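PDB 1WKR: polyporopepsin from Irpex lacteus, which cleaves proteins and peptides with broad specificity as a pepsin-like aspartic endopeptidase and clots milk. Local coordinates for residues A[218-222]-A[223-227]. Residues are numbered along the deposited sequence; the frame is centred on the assembly and turned at random.
Sequences TLIAS and DAFAK
I220, the last residue of strand 218-220, lays its longer branch along the first turn of the helix that follows. CG1 sits between the backbone N and the carbonyl carbon (chi1 61°), and the extended chain beyond it brings CD1 over the turn, 3.7 Å from F225 N. CD1 also lies 4.0 Å from A224 CB. The same branch meets F225 at the base of its side chain, CG1 lying 4.1 Å from F225 CB and near the plane of the ring, at its edge. F225 CG stands anti to its own backbone N (chi1 -172°), and the ring leads away from the turn. Cut back to alanine, I220 would lose CG1 and CD1, probably leaving a gap against A224 and the F225 ring edge. A221 N-caps helix 222-232 in this tight strand-to-helix junction; its carbonyl O accepts a nearly straight bond from F225 N at 2.8 Å and a weak one from A224 N. S222 O receives A226 N at 3.0 Å. S222 OG hydrogen-bonds D295 OD1, and D223 OD2 hydrogen-bonds S300 OG. In the pepsin-like lobe holding catalytic D212, strand 218-220 runs between strands 289-295 and 306-308, while I220 and A224 both pack on I203 of strand 201-205.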
loop_
_atom_site.group_PDB
_atom_site.type_symbol
_atom_site.label_atom_id
_atom_site.label_comp_id
_atom_site.label_asym_id
_atom_site.label_seq_id
_atom_site.Cartn_x
_atom_site.Cartn_y
_atom_site.Cartn_z
ATOM N N THR A 218 5.134 -7.764 -4.242
ATOM C CA THR A 218 4.081 -8.038 -5.178
ATOM C C THR A 218 3.714 -9.505 -4.977
ATOM O O THR A 218 4.519 -10.410 -5.407
ATOM C CB THR A 218 4.547 -7.674 -6.580
ATOM O OG1 THR A 218 4.792 -6.251 -6.606
ATOM C CG2 THR A 218 3.512 -7.974 -7.663
ATOM N N LEU A 219 2.670 -9.777 -4.236
ATOM C CA LEU A 219 2.361 -11.134 -3.811
ATOM C C LEU A 219 1.345 -11.773 -4.721
ATOM O O LEU A 219 0.345 -11.149 -5.131
ATOM C CB LEU A 219 1.811 -11.133 -2.366
ATOM C CG LEU A 219 2.754 -10.627 -1.275
ATOM C CD1 LEU A 219 2.020 -10.671 0.089
ATOM C CD2 LEU A 219 4.019 -11.479 -1.243
ATOM N N ILE A 220 1.580 -13.043 -5.026
ATOM C CA ILE A 220 0.665 -13.816 -5.892
ATOM C C ILE A 220 0.351 -15.147 -5.285
ATOM O O ILE A 220 1.151 -15.708 -4.515
ATOM C CB ILE A 220 1.269 -13.945 -7.351
ATOM C CG1 ILE A 220 2.632 -14.686 -7.323
ATOM C CG2 ILE A 220 1.407 -12.558 -7.947
ATOM C CD1 ILE A 220 3.241 -14.852 -8.715
ATOM N N ALA A 221 -0.824 -15.656 -5.602
ATOM C CA ALA A 221 -1.277 -16.945 -5.061
ATOM C C ALA A 221 -0.227 -18.036 -5.230
ATOM O O ALA A 221 0.541 -17.997 -6.174
ATOM C CB ALA A 221 -2.575 -17.380 -5.753
ATOM N N SER A 222 -0.232 -18.989 -4.320
ATOM C CA SER A 222 0.869 -19.979 -4.282
ATOM C C SER A 222 1.063 -20.758 -5.527
ATOM O O SER A 222 2.198 -21.048 -5.897
ATOM C CB SER A 222 0.586 -20.944 -3.074
ATOM O OG SER A 222 0.471 -20.213 -1.862
ATOM N N ASP A 223 -0.037 -21.142 -6.203
ATOM C CA ASP A 223 0.101 -21.828 -7.456
ATOM C C ASP A 223 0.694 -20.980 -8.550
ATOM O O ASP A 223 1.477 -21.441 -9.408
ATOM C CB ASP A 223 -1.283 -22.422 -7.897
ATOM C CG ASP A 223 -2.440 -21.453 -7.807
ATOM O OD1 ASP A 223 -2.631 -20.725 -6.819
ATOM O OD2 ASP A 223 -3.262 -21.362 -8.764
ATOM N N ALA A 224 0.408 -19.649 -8.544
ATOM C CA ALA A 224 1.027 -18.707 -9.464
ATOM C C ALA A 224 2.482 -18.465 -9.115
ATOM O O ALA A 224 3.330 -18.389 -10.020
ATOM C CB ALA A 224 0.248 -17.391 -9.362
ATOM N N PHE A 225 2.810 -18.408 -7.819
ATOM C CA PHE A 225 4.206 -18.278 -7.398
ATOM C C PHE A 225 5.017 -19.439 -7.844
ATOM O O PHE A 225 6.159 -19.286 -8.316
ATOM C CB PHE A 225 4.245 -18.170 -5.848
ATOM C CG PHE A 225 5.599 -17.854 -5.314
ATOM C CD1 PHE A 225 6.171 -16.601 -5.465
ATOM C CD2 PHE A 225 6.300 -18.861 -4.627
ATOM C CE1 PHE A 225 7.397 -16.323 -4.937
ATOM C CE2 PHE A 225 7.553 -18.541 -4.118
ATOM C CZ PHE A 225 8.099 -17.274 -4.228
ATOM N N ALA A 226 4.494 -20.696 -7.796
ATOM C CA ALA A 226 5.242 -21.837 -8.341
ATOM C C ALA A 226 5.484 -21.679 -9.778
ATOM O O ALA A 226 6.575 -22.007 -10.284
ATOM C CB ALA A 226 4.412 -23.113 -8.037
ATOM N N LYS A 227 4.518 -21.193 -10.561
ATOM C CA LYS A 227 4.712 -20.977 -12.029
ATOM C C LYS A 227 5.797 -19.932 -12.257
ATOM O O LYS A 227 6.615 -20.060 -13.204
ATOM C CB LYS A 227 3.430 -20.519 -12.699
ATOM C CG LYS A 227 2.399 -21.678 -12.747
ATOM C CD LYS A 227 1.082 -21.154 -13.429
ATOM C CE LYS A 227 0.027 -22.253 -13.218
ATOM N NZ LYS A 227 -1.257 -21.793 -13.840
#